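Long-range contacts in melanin biosynthesis protein TyrA, putative (Shewanella oneidensis, PDB 2IIZ), which binds heme b and probably acts as a peroxidase of the dye-decolorizing (DyP-type) family: residues Q46-L51 / N120-M125; S58-F63 / D113-V118. All coordinates share one frame; numbering follows the deposited sequence.

Contact 1 (Q46-L51 / N120-M125)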
loop_
_atom_site.group_PDB
_atom_site.type_symbol
_atom_site.label_atom_id
_atom_site.label_comp_id
_atom_site.label_asym_id
_atom_site.label_seq_id
_atom_site.Cartn_x
_atom_site.Cartn_y
_atom_site.Cartn_z
ATOM N N GLN A 46 -9.296 12.567 -19.698
ATOM C CA GLN A 46 -10.221 13.626 -19.347
ATOM C C GLN A 46 -10.660 13.521 -17.900
ATOM O O GLN A 46 -10.647 14.505 -17.169
ATOM C CB GLN A 46 -11.446 13.492 -20.225
ATOM C CG GLN A 46 -12.450 14.614 -20.103
ATOM C CD GLN A 46 -13.651 14.349 -20.971
ATOM O OE1 GLN A 46 -13.920 15.090 -21.916
ATOM N NE2 GLN A 46 -14.389 13.272 -20.656
ATOM N N TYR A 47 -11.056 12.314 -17.508
ATOM C CA TYR A 47 -11.526 12.020 -16.161
ATOM C C TYR A 47 -10.456 12.418 -15.160
ATOM O O TYR A 47 -10.739 13.139 -14.211
ATOM C CB TYR A 47 -11.855 10.526 -16.099
ATOM C CG TYR A 47 -12.227 9.918 -14.769
ATOM C CD1 TYR A 47 -13.327 10.357 -14.041
ATOM C CD2 TYR A 47 -11.470 8.862 -14.247
ATOM C CE1 TYR A 47 -13.650 9.758 -12.807
ATOM C CE2 TYR A 47 -11.777 8.270 -13.038
ATOM C CZ TYR A 47 -12.858 8.709 -12.318
ATOM O OH TYR A 47 -13.122 8.079 -11.112
ATOM N N ILE A 48 -9.232 11.953 -15.394
ATOM C CA ILE A 48 -8.085 12.290 -14.551
ATOM C C ILE A 48 -7.870 13.797 -14.379
ATOM O O ILE A 48 -7.479 14.272 -13.302
ATOM C CB ILE A 48 -6.784 11.643 -15.099
ATOM C CG1 ILE A 48 -6.824 10.138 -14.856
ATOM C CG2 ILE A 48 -5.542 12.220 -14.405
ATOM C CD1 ILE A 48 -5.667 9.349 -15.481
ATOM N N TYR A 49 -8.123 14.540 -15.446
ATOM C CA TYR A 49 -8.023 16.006 -15.431
ATOM C C TYR A 49 -9.123 16.575 -14.565
ATOM O O TYR A 49 -8.872 17.306 -13.619
ATOM C CB TYR A 49 -8.156 16.508 -16.867
ATOM C CG TYR A 49 -7.872 17.958 -17.138
ATOM C CD1 TYR A 49 -8.873 18.918 -17.040
ATOM C CD2 TYR A 49 -6.596 18.373 -17.521
ATOM C CE1 TYR A 49 -8.604 20.272 -17.310
ATOM C CE2 TYR A 49 -6.316 19.717 -17.794
ATOM C CZ TYR A 49 -7.320 20.656 -17.686
ATOM O OH TYR A 49 -7.021 21.974 -17.955
ATOM N N GLU A 50 -10.352 16.220 -14.903
ATOM C CA GLU A 50 -11.540 16.652 -14.168
ATOM C C GLU A 50 -11.458 16.397 -12.646
ATOM O O GLU A 50 -12.030 17.159 -11.851
ATOM C CB GLU A 50 -12.775 15.954 -14.768
ATOM C CG GLU A 50 -13.101 16.458 -16.200
ATOM C CD GLU A 50 -14.229 15.694 -16.908
ATOM O OE1 GLU A 50 -14.555 14.544 -16.524
ATOM O OE2 GLU A 50 -14.795 16.262 -17.870
ATOM N N LEU A 51 -10.750 15.332 -12.259
ATOM C CA LEU A 51 -10.627 14.915 -10.851
ATOM C C LEU A 51 -9.744 15.834 -10.006
ATOM O O LEU A 51 -9.837 15.830 -8.759
ATOM C CB LEU A 51 -10.065 13.488 -10.768
ATOM C CG LEU A 51 -11.000 12.359 -11.186
ATOM C CD1 LEU A 51 -10.246 11.066 -11.234
ATOM C CD2 LEU A 51 -12.128 12.245 -10.218
ATOM N N ASN A 120 -9.523 1.696 -9.187
ATOM C CA ASN A 120 -10.615 0.774 -9.465
ATOM C C ASN A 120 -11.397 1.340 -10.658
ATOM O O ASN A 120 -11.611 0.648 -11.656
ATOM C CB ASN A 120 -11.535 0.591 -8.237
ATOM C CG ASN A 120 -10.989 -0.413 -7.201
ATOM O OD1 ASN A 120 -10.135 -1.248 -7.487
ATOM N ND2 ASN A 120 -11.511 -0.326 -5.983
ATOM N N GLU A 121 -11.812 2.604 -10.567
ATOM C CA GLU A 121 -12.624 3.189 -11.641
ATOM C C GLU A 121 -11.931 3.160 -13.000
ATOM O O GLU A 121 -12.532 2.774 -14.000
ATOM C CB GLU A 121 -13.102 4.606 -11.301
ATOM C CG GLU A 121 -14.583 4.649 -10.894
ATOM C CD GLU A 121 -15.501 4.023 -11.969
ATOM O OE1 GLU A 121 -15.167 4.125 -13.180
ATOM O OE2 GLU A 121 -16.547 3.432 -11.605
ATOM N N ILE A 122 -10.671 3.561 -13.039
ATOM C CA ILE A 122 -9.947 3.588 -14.301
ATOM C C ILE A 122 -9.802 2.195 -14.915
ATOM O O ILE A 122 -9.937 2.025 -16.129
ATOM C CB ILE A 122 -8.590 4.307 -14.139
ATOM C CG1 ILE A 122 -8.852 5.816 -14.177
ATOM C CG2 ILE A 122 -7.620 3.923 -15.240
ATOM C CD1 ILE A 122 -7.718 6.655 -13.729
ATOM N N SER A 123 -9.532 1.205 -14.071
ATOM C CA SER A 123 -9.471 -0.194 -14.491
ATOM C C SER A 123 -10.768 -0.645 -15.194
ATOM O O SER A 123 -10.740 -1.368 -16.202
ATOM C CB SER A 123 -9.201 -1.071 -13.263
ATOM O OG SER A 123 -9.474 -2.429 -13.513
ATOM N N GLN A 124 -11.902 -0.215 -14.656
ATOM C CA GLN A 124 -13.179 -0.562 -15.241
ATOM C C GLN A 124 -13.377 0.171 -16.562
ATOM O O GLN A 124 -14.046 -0.332 -17.461
ATOM C CB GLN A 124 -14.307 -0.244 -14.274
ATOM C CG GLN A 124 -14.253 -1.108 -13.042
ATOM C CD GLN A 124 -15.434 -0.890 -12.126
ATOM O OE1 GLN A 124 -16.584 -0.881 -12.574
ATOM N NE2 GLN A 124 -15.159 -0.716 -10.825
HETATM N N MSE A 125 -12.794 1.357 -16.682
HETATM C CA MSE A 125 -12.879 2.096 -17.931
HETATM C C MSE A 125 -12.205 1.338 -19.086
HETATM O O MSE A 125 -12.676 1.399 -20.216
HETATM C CB MSE A 125 -12.328 3.520 -17.768
HETATM C CG MSE A 125 -13.244 4.388 -16.894
HETATM SE SE MSE A 125 -12.577 6.164 -16.499
HETATM C CE MSE A 125 -13.152 7.024 -18.059
#
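The ring of Y47 is the main bump of this interface: it reaches from helix 34-54 into a hollow bounded by E121, I122 and M125 of helix 112-125. The two segments run nearly antiparallel at 158°, and their axes come no nearer than 11.9 Å, a gap bridged by side chains and not by close backbone packing. With CG anti to the backbone N (chi1 174°), Y47 extends straight across it. On one side of its ring, L51 CD1 lies over the centre, 3.6 Å above the plane. From the other side comes M125, a selenomethionine, whose SE is 4.3 Å from the centroid of the Y47 ring and 36° off its normal, an oblique Met-aromatic contact that is closest at CD2. I122 enters differently, in the plane of the ring, where its CG1 is 4.0 Å from Y47 CE2. The phenolic end lies against the aliphatic base of E121, with Y47 OH 3.5 Å from E121 CB, and the carboxylate is turned steeply against the ring. Nearer the sheet, I122 CD1 fits against I48, 3.8 Å from its CG1, the two isoleucine side chains crossing at about a right angle; L107 of strand 103-109 touches both. Were Y47 cut back to an alanine, a gap would probably open between L51 CD1 and M125 SE, and I122 CG1 would lose the ring edge it lies against. No hydrogen bond links the segments. A sodium ion lies near the Y47 side chain, about 4 Å away. Apart from the phenolic oxygen on the E121 carbons, the contacts are apolar or Met-aromatic, the latter made by selenium where the natural methionine would have sulfur, so the fit probably depends on shape.

Contact 2 (S58-F63 / D113-V118). With EDO (1,2-ethanediol), chain E.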
loop_
_atom_site.group_PDB
_atom_site.type_symbol
_atom_site.label_atom_id
_atom_site.label_comp_id
_atom_site.label_asym_id
_atom_site.label_seq_id
_atom_site.Cartn_x
_atom_site.Cartn_y
_atom_site.Cartn_z
ATOM N N SER A 58 -7.885 17.384 -1.681
ATOM C CA SER A 58 -6.770 16.469 -1.393
ATOM C C SER A 58 -5.748 16.478 -2.518
ATOM O O SER A 58 -5.085 15.477 -2.763
ATOM C CB SER A 58 -7.308 15.056 -1.183
ATOM O OG SER A 58 -7.776 14.490 -2.397
ATOM N N ALA A 59 -5.637 17.620 -3.192
ATOM C CA ALA A 59 -4.623 17.868 -4.230
ATOM C C ALA A 59 -4.441 16.732 -5.234
ATOM O O ALA A 59 -3.308 16.337 -5.554
ATOM C CB ALA A 59 -3.313 18.233 -3.586
ATOM N N PHE A 60 -5.558 16.207 -5.733
ATOM C CA PHE A 60 -5.498 15.077 -6.647
ATOM C C PHE A 60 -4.897 15.526 -7.949
ATOM O O PHE A 60 -5.145 16.652 -8.404
ATOM C CB PHE A 60 -6.876 14.479 -6.916
ATOM C CG PHE A 60 -6.857 13.387 -7.939
ATOM C CD1 PHE A 60 -6.825 13.686 -9.302
ATOM C CD2 PHE A 60 -6.867 12.054 -7.548
ATOM C CE1 PHE A 60 -6.798 12.674 -10.269
ATOM C CE2 PHE A 60 -6.844 11.035 -8.498
ATOM C CZ PHE A 60 -6.808 11.348 -9.868
ATOM N N ASN A 61 -4.111 14.644 -8.559
ATOM C CA ASN A 61 -3.643 14.881 -9.920
ATOM C C ASN A 61 -3.031 13.620 -10.483
ATOM O O ASN A 61 -2.756 12.682 -9.734
ATOM C CB ASN A 61 -2.621 15.994 -9.959
ATOM C CG ASN A 61 -1.367 15.617 -9.256
ATOM O OD1 ASN A 61 -0.503 14.915 -9.815
ATOM N ND2 ASN A 61 -1.241 16.071 -8.010
ATOM N N GLY A 62 -2.829 13.619 -11.803
ATOM C CA GLY A 62 -2.548 12.400 -12.532
ATOM C C GLY A 62 -2.256 12.599 -14.013
ATOM O O GLY A 62 -2.486 13.669 -14.577
ATOM N N PHE A 63 -1.736 11.548 -14.636
ATOM C CA PHE A 63 -1.577 11.536 -16.063
ATOM C C PHE A 63 -1.618 10.130 -16.630
ATOM O O PHE A 63 -1.356 9.168 -15.919
ATOM C CB PHE A 63 -0.323 12.330 -16.509
ATOM C CG PHE A 63 0.994 11.709 -16.150
ATOM C CD1 PHE A 63 1.480 10.602 -16.831
ATOM C CD2 PHE A 63 1.767 12.247 -15.142
ATOM C CE1 PHE A 63 2.723 10.033 -16.493
ATOM C CE2 PHE A 63 2.989 11.684 -14.812
ATOM C CZ PHE A 63 3.459 10.575 -15.494
ATOM N N ASP A 113 -7.350 6.629 0.034
ATOM C CA ASP A 113 -8.625 6.000 -0.225
ATOM C C ASP A 113 -9.169 6.461 -1.578
ATOM O O ASP A 113 -9.769 5.686 -2.328
ATOM C CB ASP A 113 -9.621 6.180 0.956
ATOM C CG ASP A 113 -9.876 7.653 1.377
ATOM O OD1 ASP A 113 -9.304 8.626 0.805
ATOM O OD2 ASP A 113 -10.700 7.820 2.333
ATOM N N ILE A 114 -8.939 7.727 -1.890
ATOM C CA ILE A 114 -9.403 8.287 -3.133
ATOM C C ILE A 114 -8.662 7.714 -4.330
ATOM O O ILE A 114 -9.246 7.547 -5.390
ATOM C CB ILE A 114 -9.278 9.814 -3.094
ATOM C CG1 ILE A 114 -10.403 10.373 -2.229
ATOM C CG2 ILE A 114 -9.322 10.405 -4.481
ATOM C CD1 ILE A 114 -10.233 11.828 -1.920
ATOM N N LEU A 115 -7.378 7.413 -4.168
ATOM C CA LEU A 115 -6.604 6.763 -5.251
ATOM C C LEU A 115 -7.052 5.313 -5.475
ATOM O O LEU A 115 -7.093 4.818 -6.606
ATOM C CB LEU A 115 -5.122 6.777 -4.919
ATOM C CG LEU A 115 -4.433 8.136 -4.865
ATOM C CD1 LEU A 115 -3.040 8.009 -4.239
ATOM C CD2 LEU A 115 -4.314 8.748 -6.245
ATOM N N HIS A 116 -7.388 4.627 -4.388
ATOM C CA HIS A 116 -7.882 3.271 -4.506
ATOM C C HIS A 116 -9.137 3.322 -5.348
ATOM O O HIS A 116 -9.281 2.559 -6.286
ATOM C CB HIS A 116 -8.172 2.678 -3.145
ATOM C CG HIS A 116 -8.469 1.214 -3.181
ATOM N ND1 HIS A 116 -7.484 0.254 -3.094
ATOM C CD2 HIS A 116 -9.643 0.548 -3.293
ATOM C CE1 HIS A 116 -8.041 -0.942 -3.151
ATOM N NE2 HIS A 116 -9.348 -0.791 -3.271
ATOM N N LEU A 117 -10.040 4.241 -5.007
ATOM C CA LEU A 117 -11.308 4.390 -5.720
ATOM C C LEU A 117 -11.067 4.717 -7.198
ATOM O O LEU A 117 -11.626 4.079 -8.099
ATOM C CB LEU A 117 -12.132 5.483 -5.042
ATOM C CG LEU A 117 -13.517 5.859 -5.588
ATOM C CD1 LEU A 117 -14.438 6.277 -4.455
ATOM C CD2 LEU A 117 -13.462 6.981 -6.608
ATOM N N VAL A 118 -10.225 5.716 -7.449
ATOM C CA VAL A 118 -9.973 6.154 -8.812
ATOM C C VAL A 118 -9.358 5.063 -9.668
ATOM O O VAL A 118 -9.803 4.860 -10.793
ATOM C CB VAL A 118 -9.109 7.419 -8.829
ATOM C CG1 VAL A 118 -8.538 7.680 -10.203
ATOM C CG2 VAL A 118 -9.946 8.601 -8.363
HETATM C C1 EDO E . -6.769 8.409 3.545
HETATM O O1 EDO E . -7.062 7.066 3.115
HETATM C C2 EDO E . -5.251 8.548 3.716
HETATM O O2 EDO E . -4.803 9.918 3.752
#
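F60 packs on I114, L115 and V118, joining the lead-in to strand 61-67 to helix 112-125 in the N-terminal half of the protein, which has a ferredoxin-like beta-alpha-beta-beta-alpha-beta topology with sheet order 4-1-3-2. The backbones approach most closely at F60 and L115, still 8.5 Å between CA atoms, so side chains must fill the space. From F60 CB, which points toward the helix, the ring swings away from the backbone N (chi1 175°), and this carries it in between helix 112-125 and helix 34-54. CD2, on the edge nearer helix 112-125, has I114 CG2 as a loose neighbour at 4.3 Å. One atom further out, F60 CE2 has V118 CG2 at 3.9 Å and is flanked by the L115 CD2 methyl. At the tip, CZ lies 4.1 Å from V118 CG1, so both valine methyls bear on the far end of the ring. The opposite edge belongs to helix 34-54, where F60 CE1 is 3.4 Å from L51 CB. The methyls of I114, L115 and V118 all approach obliquely, neither squarely over a face nor in the ring plane. Towards the start of the segment, S58 OG rests 3.7 Å from I114 CD1, a polar atom beside a methyl. All five touching residues are buried, and L115 continues the apolar layer onto L107 and C109 of strand 103-109. D113, one turn before L117, faces elsewhere: its OD2 pairs with R111 and also accepts a hydrogen bond from the backbone N of M142 of the second subunit. Its own backbone N makes a weak hydrogen bond to O1 of a 1,2-ethanediol, probably from the crystallisation liquor, 3.1 Å from N to O1 and bent to 135° at the hydrogen.

Leaving strand 21-29, the chain forms helix 34-54, which supplies 46-51, then turns into strand 61-67 with 58-63 at its start. After strand 103-109 it enters helix 112-125, where 113-118 closes contact 2 first and 120-125 then closes contact 1. The smaller loop thus sits wholly within the larger: the pairings nest and do not cross. Both use helix 112-125, in successive portions, and their centres are 9 Å apart. They also touch directly, for I48 CG2 is 3.3 Å from G62 C and L51 CD1 is 3.8 Å from V118 CG2. Contact 1 joins the two helices, and contact 2 joins helix 112-125 to the start of strand 61-67, both away from the heme.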